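Side-chain contacts in lipid-transfer protein (Thermomonospora curvata, PDB 6OK1), which is of unknown function but belongs to the thiolase-like lipid-transfer proteins, built from an N-terminal and a C-terminal half of the thiolase type: residues A[11-16]-A[357-362]; A[87-92]-A[105-110]; A[227-232]-A[239-244]; A[334-337]-A[341-344]; A[374-377]-A[382-385]. One frame throughout, in Å; residues are numbered along the deposited sequence.

Interaction 1: A[11-16]-A[357-362]; sequences AGIGAT and LVRGTS
A classic beta bulge, in which Ala11 and Gly12 both face Val225 of the adjacent strand 219-228, is where Arg359 reaches the central sheet of this thiolase fold. Arg359 closes helix 348-359, and its chain, extended from CG to NE, spans a wide gap: the CA atoms of Ala11 and Arg359 are 9.9 Å apart. The bulge comes to the edge of the guanidinium, near its plane, with Ala11 O 3.1 Å and Gly12 CA 3.7 Å from Arg359 NH2. The charge is answered elsewhere, by a salt bridge from NH2 to Asp40 OD2. The same carboxylate oxygen accepts from Ile13 N, so helix end and strand backbone share one acceptor on helix 26-40.

Ile13 and Arg359 lie alongside one another, pointing opposite ways. With CG1 lodged between the backbone N and the carbonyl carbon (chi1 64°), Ile13 leans over to the arginine, and it also packs on Val355 and Arg356 of the same helix. A Schellman motif turns the chain away just beyond: Gly360 takes positive phi (90°) as its C-prime residue, and Thr361 N pairs with Arg356 O. Against this helix end, Ile13 CG1 and CD1 each lie 3.9 Å from Arg359 NH1.

Interaction 2: A[87-92]-A[105-110]; sequences CGTVQQ and VVCYRA
Thr89 OG1 is hydrogen-bonded to Ala86 O, near the start of its own helix, and the same oxygen presses on Cys107 CB at 3.5 Å. The pair joins the helix and the second strand of a beta-alpha-beta crossover: strand 75-79, helix 86-98 and strand 104-112, its two strands parallel, with strand 50-54 between them in the sheet of the thiolase fold. The approach is close, the CA atoms of Thr89 and Cys107 lying 6.0 Å apart.

The torsion of Thr89 explains how one atom serves both partners. OG1 sits between the backbone N and the carbonyl carbon (chi1 69°), where it can meet a carbonyl of the preceding turn and still face the strand. Beside it, Thr89 CB comes to 4.0 Å from Cys107 CB, and the threonine side chain also packs on Val52 and Met348. The other half of the contact belongs to sulfur. Cys107 SG, placed beside its backbone N (chi1 -48°), runs in against the helix backbone, and it lies 3.4 Å from Thr89 O.

Both sides are fixed by ordinary backbone bonds, Gln91 N to Cys87 O in the helix and Cys107 to Leu224 of strand 219-228 in the sheet. Farther along the helix Gln92 looks to the subunit interface, where its NE2 bonds to OE1 of Gln92 of the second subunit. Val90 completes the packing round the sulfur: its CA is 4.0 Å and its CG2 4.3 Å from Cys107 SG.

Interaction 3: A[227-232]-A[239-244]; sequences VSTERA and PALIWG
Apolar packing of Ala232 on Pro239, and van der Waals contact of Thr229 with Leu241, hold short helix 229-232 against the start of strand 240-248. The helix lies in the crossover between parallel strands 219-228 and 240-248 of the thiolase-type sheet. Ala232 CB meets the proline ring at its CB, 3.6 Å away, and Pro239 CG is nearly as near, at 3.8 Å from the same methyl. Thr229 lies athwart the leucine, its hydroxyl and methyl both against Leu241 CG, OG1 at 3.6 Å and CG2 at 3.8 Å.

The helix start carries its own polar bonds. Ser228 is the N-cap: Arg231 N donates to Ser228 OG at 3.0 Å with an N-H...O angle of 161°, and Ala232 N bonds to Ser228 O. Thr229 OG1, although it lies against a leucine, is satisfied by a hydrogen bond with Gly6 O. With OG1 set beside the backbone N (chi1 -66°), the threonine meets that carbonyl while its methyl stays on Leu241.

Strand 8-15 runs between the two parallel strands and antiparallel to both. Its Ala9 touches Thr229, Ala232 and Pro239 alike, while Ile242 packs on Val90 and Ala94 of helix 86-98.

Interaction 4: A[334-337]-A[341-344]; sequences NTHG and GEAY
Gly337 precedes the one-turn helix 338-341 and Gly341 ends it, and a weak bond joins them, Gly341 N donating to Gly337 O at 2.8 Å with a bent N-H...O angle of 126°. Ahead of it lies a type I beta turn from Asn334 to Gly337, closed by Gly337 N on Asn334 O, also at 2.8 Å, with Gly337 at positive phi. Two turns in succession thus fold this part of the thiolase-like C-terminal half back on itself, bringing His336 beside Glu342.

The glutamate runs nearly perpendicular to the histidine side chain, and the imidazole and carboxylate planes are 77° apart. Glu342 OE1 comes to the ring at its edge and in its plane, 3.3 Å from His336 CD2, so a carbon edge of the imidazole rather than a ring nitrogen faces the acid. The other oxygen, OE2, lies 3.6 Å from His336 CB, and Glu342 CB rests 3.5 Å from His336 O. Reach comes from an outstretched glutamate, whose CG is anti to the backbone N (chi1 178°) and whose chain stays extended beyond it.

Two asparagines fix the rotation of this buried carboxylate: Asn349 ND2 bonds to OE1 and Asn184 ND2 to OE2. Asn184 ND2 is bonded to His336 O as well, and so spans both segments from outside. The loop is wedged between strand 290-292, whose Ile292 touches Asn334, Thr335 and His336, and helix 348-359, whose Glu353 packs on His336 and accepts a hydrogen bond from Thr335.

Interaction 5: A[374-377]-A[382-385]; sequences VTAG and TSGL
Peptide groups are the flat groups between Val374-Gly377 and Thr382-Leu385, and their N-H and C=O carry the bonds of an antiparallel hairpin. Val374 and Leu385 form a hydrogen-bonded pair: Val374 N meets Leu385 O at 2.9 Å, and Leu385 N returns the bond to Val374 O. Farther on, Ala376 N reaches Ser383 O at 2.9 Å. Between these bonds, at the non-hydrogen-bonded pair of Thr375 and Gly384, Gly384 CA makes a C-H...O contact of 3.1 Å with Val374 O.

One face carries Val374 and Leu385, their CB atoms 4.5 Å apart, under Cys87 and Ile351. Thr375 points to the other, near Met270 and Leu308.

At the mouth of the turn a side chain takes over from the backbone. Thr382 OG1, anti to its own N (chi1 -169°), donates to Gly377 O at 2.7 Å, from 32° out of that carbonyl's plane. Ser383 OG lies 3.2 Å from Ala376 CB but is bonded to Gly84 O.

The hairpin fills the sheet between strand 240-248, reached by Thr382 and Gly384, and strand 290-292, reached by Thr375, with helices 86-98 and 348-359 packed on the Val374-Leu385 face.

Overall arrangement
The five contacts differ in depth and chemistry, but not in step. Interaction 5, its centre about 6 Å from the centre of the chain, is deep core and rests on backbone bonds; interaction 2, also buried, relies on van der Waals packing and touches interaction 5 where Gly88 N makes a probable, weak hydrogen bond to Ser383 OG. Interaction 3 lies farther out, yet its touching residues are mostly buried and held by packing, and Ile242 meets Val90 of interaction 2. Interaction 1 is partly buried and brings a charged group to the sheet. Interaction 4, without regular strands, sets polar groups in a buried loop and meets interaction 1 through Thr335 and Leu357. Interactions 1, 2, 3 and 5 all reach one sheet.

Interaction 1: A[11-16]-A[357-362]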
loop_
_atom_site.group_PDB
_atom_site.type_symbol
_atom_site.label_atom_id
_atom_site.label_comp_id
_atom_site.label_asym_id
_atom_site.label_seq_id
_atom_site.Cartn_x
_atom_site.Cartn_y
_atom_site.Cartn_z
ATOM N N ALA A 11 -9.346 16.043 -14.996
ATOM C CA ALA A 11 -9.809 17.405 -15.134
ATOM C C ALA A 11 -8.870 18.415 -14.519
ATOM O O ALA A 11 -8.982 19.603 -14.828
ATOM C CB ALA A 11 -11.185 17.559 -14.480
ATOM N N GLY A 12 -7.964 17.972 -13.649
ATOM C CA GLY A 12 -7.047 18.871 -12.987
ATOM C C GLY A 12 -5.688 18.240 -12.814
ATOM O O GLY A 12 -5.579 17.037 -12.549
ATOM N N ILE A 13 -4.657 19.071 -12.977
ATOM C CA ILE A 13 -3.273 18.730 -12.688
ATOM C C ILE A 13 -2.679 19.826 -11.812
ATOM O O ILE A 13 -3.002 21.012 -11.938
ATOM C CB ILE A 13 -2.431 18.527 -13.972
ATOM C CG1 ILE A 13 -2.342 19.831 -14.779
ATOM C CG2 ILE A 13 -3.035 17.391 -14.805
ATOM C CD1 ILE A 13 -1.510 19.713 -16.039
ATOM N N GLY A 14 -1.791 19.418 -10.916
ATOM C CA GLY A 14 -1.154 20.355 -10.018
ATOM C C GLY A 14 0.189 19.834 -9.588
ATOM O O GLY A 14 0.358 18.633 -9.353
ATOM N N ALA A 15 1.157 20.731 -9.478
ATOM C CA ALA A 15 2.509 20.333 -9.114
ATOM C C ALA A 15 3.172 21.444 -8.319
ATOM O O ALA A 15 2.821 22.622 -8.453
ATOM C CB ALA A 15 3.344 20.022 -10.361
ATOM N N THR A 16 4.103 21.048 -7.456
ATOM C CA THR A 16 5.064 21.976 -6.898
ATOM C C THR A 16 6.121 22.221 -7.952
ATOM O O THR A 16 6.144 21.564 -8.999
ATOM C CB THR A 16 5.723 21.423 -5.625
ATOM O OG1 THR A 16 6.568 20.310 -5.952
ATOM C CG2 THR A 16 4.669 20.986 -4.634
ATOM N N LEU A 357 -0.913 17.393 -23.367
ATOM C CA LEU A 357 -0.955 17.078 -24.791
ATOM C C LEU A 357 -2.400 16.967 -25.270
ATOM O O LEU A 357 -2.755 17.516 -26.327
ATOM C CB LEU A 357 -0.176 15.787 -25.058
ATOM C CG LEU A 357 1.351 15.871 -24.950
ATOM C CD1 LEU A 357 1.975 14.459 -24.870
ATOM C CD2 LEU A 357 1.927 16.618 -26.111
ATOM N N VAL A 358 -3.264 16.306 -24.479
ATOM C CA VAL A 358 -4.675 16.201 -24.856
ATOM C C VAL A 358 -5.331 17.579 -24.856
ATOM O O VAL A 358 -6.123 17.906 -25.751
ATOM C CB VAL A 358 -5.411 15.221 -23.924
ATOM C CG1 VAL A 358 -6.923 15.257 -24.189
ATOM C CG2 VAL A 358 -4.875 13.812 -24.124
ATOM N N ARG A 359 -5.024 18.399 -23.850
ATOM C CA ARG A 359 -5.560 19.753 -23.769
ATOM C C ARG A 359 -5.035 20.652 -24.874
ATOM O O ARG A 359 -5.697 21.641 -25.211
ATOM C CB ARG A 359 -5.201 20.390 -22.419
ATOM C CG ARG A 359 -5.845 19.777 -21.207
ATOM C CD ARG A 359 -5.281 20.426 -19.940
ATOM N NE ARG A 359 -5.965 20.014 -18.724
ATOM C CZ ARG A 359 -5.673 20.486 -17.517
ATOM N NH1 ARG A 359 -4.718 21.398 -17.388
ATOM N NH2 ARG A 359 -6.335 20.053 -16.458
ATOM N N GLY A 360 -3.869 20.334 -25.441
ATOM C CA GLY A 360 -3.189 21.226 -26.372
ATOM C C GLY A 360 -2.226 22.196 -25.729
ATOM O O GLY A 360 -1.772 23.137 -26.391
ATOM N N THR A 361 -1.855 21.972 -24.469
ATOM C CA THR A 361 -1.128 22.958 -23.685
ATOM C C THR A 361 0.293 22.529 -23.334
ATOM O O THR A 361 0.926 23.155 -22.480
ATOM C CB THR A 361 -1.906 23.278 -22.414
ATOM O OG1 THR A 361 -2.057 22.089 -21.624
ATOM C CG2 THR A 361 -3.309 23.825 -22.765
ATOM N N SER A 362 0.838 21.517 -24.004
ATOM C CA SER A 362 2.232 21.172 -23.776
ATOM C C SER A 362 3.159 22.285 -24.263
ATOM O O SER A 362 2.907 22.918 -25.292
ATOM C CB SER A 362 2.586 19.871 -24.491
ATOM O OG SER A 362 3.992 19.701 -24.506
#

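Interaction 2: A[87-92]-A[105-110]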
loop_
_atom_site.group_PDB
_atom_site.type_symbol
_atom_site.label_atom_id
_atom_site.label_comp_id
_atom_site.label_asym_id
_atom_site.label_seq_id
_atom_site.Cartn_x
_atom_site.Cartn_y
_atom_site.Cartn_z
ATOM N N CYS A 87 0.490 4.992 -13.181
ATOM C CA CYS A 87 -0.743 4.936 -13.960
ATOM C C CYS A 87 -1.820 4.122 -13.242
ATOM O O CYS A 87 -3.018 4.395 -13.403
ATOM C CB CYS A 87 -0.429 4.359 -15.329
ATOM S SG CYS A 87 0.521 5.519 -16.355
ATOM N N GLY A 88 -1.402 3.154 -12.427
ATOM C CA GLY A 88 -2.339 2.431 -11.586
ATOM C C GLY A 88 -3.121 3.312 -10.634
ATOM O O GLY A 88 -4.291 3.027 -10.353
ATOM N N THR A 89 -2.516 4.402 -10.134
ATOM C CA THR A 89 -3.284 5.266 -9.239
ATOM C C THR A 89 -4.449 5.885 -9.985
ATOM O O THR A 89 -5.557 6.027 -9.447
ATOM C CB THR A 89 -2.429 6.370 -8.595
ATOM O OG1 THR A 89 -2.018 7.333 -9.575
ATOM C CG2 THR A 89 -1.244 5.793 -7.832
ATOM N N VAL A 90 -4.234 6.214 -11.262
ATOM C CA VAL A 90 -5.310 6.758 -12.070
ATOM C C VAL A 90 -6.333 5.679 -12.434
ATOM O O VAL A 90 -7.532 5.963 -12.481
ATOM C CB VAL A 90 -4.731 7.441 -13.316
ATOM C CG1 VAL A 90 -5.869 7.919 -14.237
ATOM C CG2 VAL A 90 -3.862 8.627 -12.906
ATOM N N GLN A 91 -5.894 4.442 -12.709
ATOM C CA GLN A 91 -6.852 3.348 -12.869
ATOM C C GLN A 91 -7.747 3.227 -11.644
ATOM O O GLN A 91 -8.973 3.104 -11.768
ATOM C CB GLN A 91 -6.157 2.014 -13.125
ATOM C CG GLN A 91 -7.169 0.945 -13.504
ATOM C CD GLN A 91 -6.605 -0.429 -13.424
ATOM O OE1 GLN A 91 -6.026 -0.803 -12.403
ATOM N NE2 GLN A 91 -6.769 -1.209 -14.480
ATOM N N GLN A 92 -7.140 3.233 -10.445
ATOM C CA GLN A 92 -7.909 3.191 -9.203
ATOM C C GLN A 92 -8.992 4.253 -9.185
ATOM O O GLN A 92 -10.163 3.959 -8.917
ATOM C CB GLN A 92 -6.971 3.352 -8.006
ATOM C CG GLN A 92 -6.175 2.115 -7.648
ATOM C CD GLN A 92 -7.026 1.117 -6.887
ATOM O OE1 GLN A 92 -7.770 1.500 -5.979
ATOM N NE2 GLN A 92 -6.983 -0.126 -7.285
ATOM N N VAL A 105 -11.673 12.153 -7.186
ATOM C CA VAL A 105 -10.543 11.414 -6.633
ATOM C C VAL A 105 -9.273 12.163 -6.989
ATOM O O VAL A 105 -9.076 12.538 -8.150
ATOM C CB VAL A 105 -10.501 9.968 -7.141
ATOM C CG1 VAL A 105 -9.365 9.202 -6.440
ATOM C CG2 VAL A 105 -11.877 9.284 -6.901
ATOM N N VAL A 106 -8.404 12.379 -6.008
ATOM C CA VAL A 106 -7.091 12.962 -6.266
ATOM C C VAL A 106 -6.015 11.892 -6.127
ATOM O O VAL A 106 -5.935 11.215 -5.103
ATOM C CB VAL A 106 -6.804 14.154 -5.339
ATOM C CG1 VAL A 106 -5.535 14.840 -5.758
ATOM C CG2 VAL A 106 -7.974 15.153 -5.389
ATOM N N CYS A 107 -5.191 11.749 -7.161
ATOM C CA CYS A 107 -4.045 10.856 -7.166
ATOM C C CYS A 107 -2.796 11.703 -6.960
ATOM O O CYS A 107 -2.650 12.732 -7.617
ATOM C CB CYS A 107 -3.947 10.101 -8.496
ATOM S SG CYS A 107 -5.487 9.353 -9.037
ATOM N N TYR A 108 -1.901 11.291 -6.049
ATOM C CA TYR A 108 -0.755 12.151 -5.749
ATOM C C TYR A 108 0.486 11.349 -5.374
ATOM O O TYR A 108 0.419 10.177 -5.004
ATOM C CB TYR A 108 -1.082 13.144 -4.615
ATOM C CG TYR A 108 -1.345 12.494 -3.263
ATOM C CD1 TYR A 108 -2.608 12.068 -2.922
ATOM C CD2 TYR A 108 -0.330 12.320 -2.330
ATOM C CE1 TYR A 108 -2.850 11.474 -1.687
ATOM C CE2 TYR A 108 -0.570 11.712 -1.100
ATOM C CZ TYR A 108 -1.830 11.310 -0.793
ATOM O OH TYR A 108 -2.103 10.715 0.399
ATOM N N ARG A 109 1.634 12.022 -5.468
ATOM C CA ARG A 109 2.904 11.521 -4.976
ATOM C C ARG A 109 3.756 12.740 -4.685
ATOM O O ARG A 109 3.841 13.645 -5.519
ATOM C CB ARG A 109 3.588 10.605 -6.006
ATOM C CG ARG A 109 4.834 9.887 -5.513
ATOM C CD ARG A 109 4.491 8.753 -4.575
ATOM N NE ARG A 109 5.678 7.986 -4.199
ATOM C CZ ARG A 109 6.414 8.174 -3.114
ATOM N NH1 ARG A 109 6.106 9.099 -2.202
ATOM N NH2 ARG A 109 7.497 7.411 -2.928
ATOM N N ALA A 110 4.377 12.770 -3.515
ATOM C CA ALA A 110 5.289 13.863 -3.196
ATOM C C ALA A 110 6.409 13.372 -2.296
ATOM O O ALA A 110 6.179 12.574 -1.383
ATOM C CB ALA A 110 4.544 15.025 -2.521
#

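Interaction 3: A[227-232]-A[239-244]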
loop_
_atom_site.group_PDB
_atom_site.type_symbol
_atom_site.label_atom_id
_atom_site.label_comp_id
_atom_site.label_asym_id
_atom_site.label_seq_id
_atom_site.Cartn_x
_atom_site.Cartn_y
_atom_site.Cartn_z
ATOM N N VAL A 227 -12.504 12.744 -12.331
ATOM C CA VAL A 227 -13.946 12.832 -12.127
ATOM C C VAL A 227 -14.634 12.053 -13.240
ATOM O O VAL A 227 -13.989 11.560 -14.170
ATOM C CB VAL A 227 -14.438 14.300 -12.119
ATOM C CG1 VAL A 227 -13.867 15.038 -10.952
ATOM C CG2 VAL A 227 -14.044 14.978 -13.401
ATOM N N SER A 228 -15.970 11.976 -13.183
ATOM C CA SER A 228 -16.661 11.390 -14.318
ATOM C C SER A 228 -16.464 12.266 -15.551
ATOM O O SER A 228 -16.268 13.483 -15.463
ATOM C CB SER A 228 -18.156 11.224 -14.028
ATOM O OG SER A 228 -18.783 12.492 -14.006
ATOM N N THR A 229 -16.531 11.640 -16.723
ATOM C CA THR A 229 -16.428 12.414 -17.949
ATOM C C THR A 229 -17.551 13.452 -18.041
ATOM O O THR A 229 -17.310 14.589 -18.464
ATOM C CB THR A 229 -16.414 11.464 -19.154
ATOM O OG1 THR A 229 -15.207 10.674 -19.114
ATOM C CG2 THR A 229 -16.440 12.228 -20.453
ATOM N N GLU A 230 -18.766 13.100 -17.601
ATOM C CA GLU A 230 -19.877 14.060 -17.597
ATOM C C GLU A 230 -19.544 15.267 -16.729
ATOM O O GLU A 230 -19.734 16.420 -17.144
ATOM C CB GLU A 230 -21.177 13.390 -17.120
ATOM C CG GLU A 230 -21.746 12.333 -18.049
ATOM C CD GLU A 230 -20.942 11.050 -18.058
ATOM O OE1 GLU A 230 -20.090 10.865 -17.164
ATOM O OE2 GLU A 230 -21.166 10.225 -18.964
ATOM N N ARG A 231 -19.017 15.021 -15.520
ATOM C CA ARG A 231 -18.602 16.115 -14.650
ATOM C C ARG A 231 -17.488 16.938 -15.273
ATOM O O ARG A 231 -17.505 18.175 -15.216
ATOM C CB ARG A 231 -18.153 15.547 -13.300
ATOM C CG ARG A 231 -17.984 16.554 -12.170
ATOM C CD ARG A 231 -18.948 16.253 -11.017
ATOM N NE ARG A 231 -18.546 16.855 -9.747
ATOM C CZ ARG A 231 -18.476 18.165 -9.532
ATOM N NH1 ARG A 231 -18.747 19.011 -10.509
ATOM N NH2 ARG A 231 -18.114 18.635 -8.349
ATOM N N ALA A 232 -16.489 16.271 -15.870
ATOM C CA ALA A 232 -15.359 16.990 -16.440
ATOM C C ALA A 232 -15.811 17.977 -17.508
ATOM O O ALA A 232 -15.201 19.035 -17.672
ATOM C CB ALA A 232 -14.346 15.996 -17.025
ATOM N N PRO A 239 -11.537 17.931 -21.123
ATOM C CA PRO A 239 -11.301 16.709 -20.344
ATOM C C PRO A 239 -10.308 15.801 -21.042
ATOM O O PRO A 239 -10.314 15.671 -22.271
ATOM C CB PRO A 239 -12.684 16.059 -20.260
ATOM C CG PRO A 239 -13.655 17.172 -20.569
ATOM C CD PRO A 239 -12.954 18.083 -21.511
ATOM N N ALA A 240 -9.451 15.156 -20.242
ATOM C CA ALA A 240 -8.524 14.153 -20.741
ATOM C C ALA A 240 -9.161 12.819 -20.368
ATOM O O ALA A 240 -9.050 12.366 -19.235
ATOM C CB ALA A 240 -7.135 14.328 -20.135
ATOM N N LEU A 241 -9.897 12.225 -21.301
ATOM C CA LEU A 241 -10.669 11.047 -20.959
ATOM C C LEU A 241 -9.738 9.869 -20.760
ATOM O O LEU A 241 -8.758 9.700 -21.492
ATOM C CB LEU A 241 -11.669 10.716 -22.068
ATOM C CG LEU A 241 -13.049 11.378 -21.958
ATOM C CD1 LEU A 241 -12.943 12.888 -22.033
ATOM C CD2 LEU A 241 -13.932 10.844 -23.073
ATOM N N ILE A 242 -10.084 9.030 -19.797
ATOM C CA ILE A 242 -9.322 7.828 -19.504
ATOM C C ILE A 242 -9.954 6.715 -20.340
ATOM O O ILE A 242 -10.862 6.003 -19.902
ATOM C CB ILE A 242 -9.305 7.530 -18.007
ATOM C CG1 ILE A 242 -8.637 8.703 -17.273
ATOM C CG2 ILE A 242 -8.546 6.278 -17.732
ATOM C CD1 ILE A 242 -8.983 8.780 -15.783
ATOM N N TRP A 243 -9.439 6.559 -21.561
ATOM C CA TRP A 243 -9.916 5.534 -22.485
ATOM C C TRP A 243 -9.302 4.169 -22.230
ATOM O O TRP A 243 -9.930 3.144 -22.531
ATOM C CB TRP A 243 -9.623 5.933 -23.923
ATOM C CG TRP A 243 -10.646 6.884 -24.428
ATOM C CD1 TRP A 243 -10.447 8.162 -24.815
ATOM C CD2 TRP A 243 -12.059 6.635 -24.552
ATOM N NE1 TRP A 243 -11.643 8.737 -25.219
ATOM C CE2 TRP A 243 -12.647 7.818 -25.058
ATOM C CE3 TRP A 243 -12.873 5.531 -24.306
ATOM C CZ2 TRP A 243 -14.005 7.925 -25.303
ATOM C CZ3 TRP A 243 -14.236 5.639 -24.563
ATOM C CH2 TRP A 243 -14.783 6.830 -25.047
ATOM N N GLY A 244 -8.086 4.139 -21.709
ATOM C CA GLY A 244 -7.486 2.910 -21.253
ATOM C C GLY A 244 -6.765 3.149 -19.947
ATOM O O GLY A 244 -6.143 4.199 -19.746
#

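Interaction 4: A[334-337]-A[341-344]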
loop_
_atom_site.group_PDB
_atom_site.type_symbol
_atom_site.label_atom_id
_atom_site.label_comp_id
_atom_site.label_asym_id
_atom_site.label_seq_id
_atom_site.Cartn_x
_atom_site.Cartn_y
_atom_site.Cartn_z
ATOM N N ASN A 334 7.809 11.947 -24.860
ATOM C CA ASN A 334 8.381 12.610 -23.697
ATOM C C ASN A 334 8.608 14.092 -23.983
ATOM O O ASN A 334 9.693 14.645 -23.756
ATOM C CB ASN A 334 9.664 11.909 -23.262
ATOM C CG ASN A 334 9.396 10.527 -22.674
ATOM O OD1 ASN A 334 8.242 10.193 -22.403
ATOM N ND2 ASN A 334 10.444 9.741 -22.442
ATOM N N THR A 335 7.532 14.741 -24.446
ATOM C CA THR A 335 7.557 16.149 -24.818
ATOM C C THR A 335 7.849 17.085 -23.643
ATOM O O THR A 335 8.183 18.251 -23.867
ATOM C CB THR A 335 6.220 16.499 -25.472
ATOM O OG1 THR A 335 5.146 15.871 -24.762
ATOM C CG2 THR A 335 6.220 15.981 -26.901
ATOM N N HIS A 336 7.729 16.615 -22.402
ATOM C CA HIS A 336 8.163 17.377 -21.233
ATOM C C HIS A 336 9.639 17.190 -20.910
ATOM O O HIS A 336 10.188 17.941 -20.094
ATOM C CB HIS A 336 7.333 16.977 -19.999
ATOM C CG HIS A 336 7.426 15.523 -19.640
ATOM N ND1 HIS A 336 7.402 14.511 -20.581
ATOM C CD2 HIS A 336 7.515 14.913 -18.436
ATOM C CE1 HIS A 336 7.485 13.342 -19.967
ATOM N NE2 HIS A 336 7.554 13.561 -18.665
ATOM N N GLY A 337 10.285 16.192 -21.496
ATOM C CA GLY A 337 11.659 15.865 -21.180
ATOM C C GLY A 337 11.826 14.559 -20.430
ATOM O O GLY A 337 12.963 14.124 -20.219
ATOM N N GLY A 341 14.837 14.174 -18.118
ATOM C CA GLY A 341 15.045 15.580 -18.436
ATOM C C GLY A 341 14.236 16.578 -17.624
ATOM O O GLY A 341 14.700 17.693 -17.378
ATOM N N GLU A 342 13.011 16.223 -17.227
ATOM C CA GLU A 342 12.186 17.152 -16.444
ATOM C C GLU A 342 12.417 16.912 -14.956
ATOM O O GLU A 342 12.950 17.776 -14.254
ATOM C CB GLU A 342 10.701 17.018 -16.795
ATOM C CG GLU A 342 9.841 17.955 -15.937
ATOM C CD GLU A 342 8.370 17.902 -16.264
ATOM O OE1 GLU A 342 7.724 16.952 -15.812
ATOM O OE2 GLU A 342 7.852 18.809 -16.940
ATOM N N ALA A 343 12.030 15.738 -14.463
ATOM C CA ALA A 343 12.058 15.455 -13.040
ATOM C C ALA A 343 11.643 14.011 -12.831
ATOM O O ALA A 343 10.826 13.482 -13.592
ATOM C CB ALA A 343 11.107 16.366 -12.253
ATOM N N TYR A 344 12.185 13.404 -11.781
ATOM C CA TYR A 344 11.873 12.020 -11.409
ATOM C C TYR A 344 10.823 12.046 -10.298
ATOM O O TYR A 344 11.131 11.935 -9.115
ATOM C CB TYR A 344 13.140 11.305 -10.963
ATOM C CG TYR A 344 13.040 9.814 -10.703
ATOM C CD1 TYR A 344 12.153 8.998 -11.404
ATOM C CD2 TYR A 344 13.864 9.228 -9.762
ATOM C CE1 TYR A 344 12.107 7.614 -11.154
ATOM C CE2 TYR A 344 13.830 7.864 -9.512
ATOM C CZ TYR A 344 12.948 7.066 -10.221
ATOM O OH TYR A 344 12.936 5.715 -9.976
#

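Interaction 5: A[374-377]-A[382-385]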
loop_
_atom_site.group_PDB
_atom_site.type_symbol
_atom_site.label_atom_id
_atom_site.label_comp_id
_atom_site.label_asym_id
_atom_site.label_seq_id
_atom_site.Cartn_x
_atom_site.Cartn_y
_atom_site.Cartn_z
ATOM N N VAL A 374 0.565 6.512 -22.047
ATOM C CA VAL A 374 1.490 6.776 -20.947
ATOM C C VAL A 374 1.826 5.460 -20.269
ATOM O O VAL A 374 0.929 4.666 -19.968
ATOM C CB VAL A 374 0.911 7.755 -19.911
ATOM C CG1 VAL A 374 2.007 8.069 -18.851
ATOM C CG2 VAL A 374 0.394 8.977 -20.568
ATOM N N THR A 375 3.110 5.228 -20.016
ATOM C CA THR A 375 3.529 4.060 -19.248
ATOM C C THR A 375 4.073 4.452 -17.885
ATOM O O THR A 375 4.570 5.556 -17.678
ATOM C CB THR A 375 4.605 3.239 -19.973
ATOM O OG1 THR A 375 5.777 4.038 -20.185
ATOM C CG2 THR A 375 4.080 2.749 -21.301
ATOM N N ALA A 376 4.045 3.483 -16.978
ATOM C CA ALA A 376 4.630 3.638 -15.655
ATOM C C ALA A 376 5.954 2.862 -15.552
ATOM O O ALA A 376 6.561 2.509 -16.571
ATOM C CB ALA A 376 3.595 3.213 -14.617
ATOM N N GLY A 377 6.403 2.623 -14.321
ATOM C CA GLY A 377 7.769 2.176 -14.094
ATOM C C GLY A 377 8.071 0.837 -14.747
ATOM O O GLY A 377 7.232 -0.062 -14.788
ATOM N N THR A 382 3.603 -3.009 -13.297
ATOM C CA THR A 382 3.521 -1.709 -13.922
ATOM C C THR A 382 2.085 -1.416 -14.334
ATOM O O THR A 382 1.132 -2.100 -13.933
ATOM C CB THR A 382 4.556 -1.637 -15.068
ATOM O OG1 THR A 382 4.669 -0.289 -15.534
ATOM C CG2 THR A 382 4.227 -2.560 -16.236
ATOM N N SER A 383 1.937 -0.351 -15.103
ATOM C CA SER A 383 0.626 0.176 -15.477
ATOM C C SER A 383 0.770 1.116 -16.663
ATOM O O SER A 383 1.871 1.506 -17.050
ATOM C CB SER A 383 -0.044 0.878 -14.270
ATOM O OG SER A 383 0.805 1.849 -13.676
ATOM N N GLY A 384 -0.375 1.480 -17.244
ATOM C CA GLY A 384 -0.397 2.383 -18.379
ATOM C C GLY A 384 -1.747 3.046 -18.489
ATOM O O GLY A 384 -2.732 2.601 -17.885
ATOM N N LEU A 385 -1.785 4.099 -19.303
ATOM C CA LEU A 385 -3.027 4.787 -19.629
ATOM C C LEU A 385 -3.056 5.073 -21.112
ATOM O O LEU A 385 -2.019 5.294 -21.730
ATOM C CB LEU A 385 -3.170 6.135 -18.932
ATOM C CG LEU A 385 -3.098 6.103 -17.406
ATOM C CD1 LEU A 385 -2.860 7.487 -16.902
ATOM C CD2 LEU A 385 -4.348 5.488 -16.807
#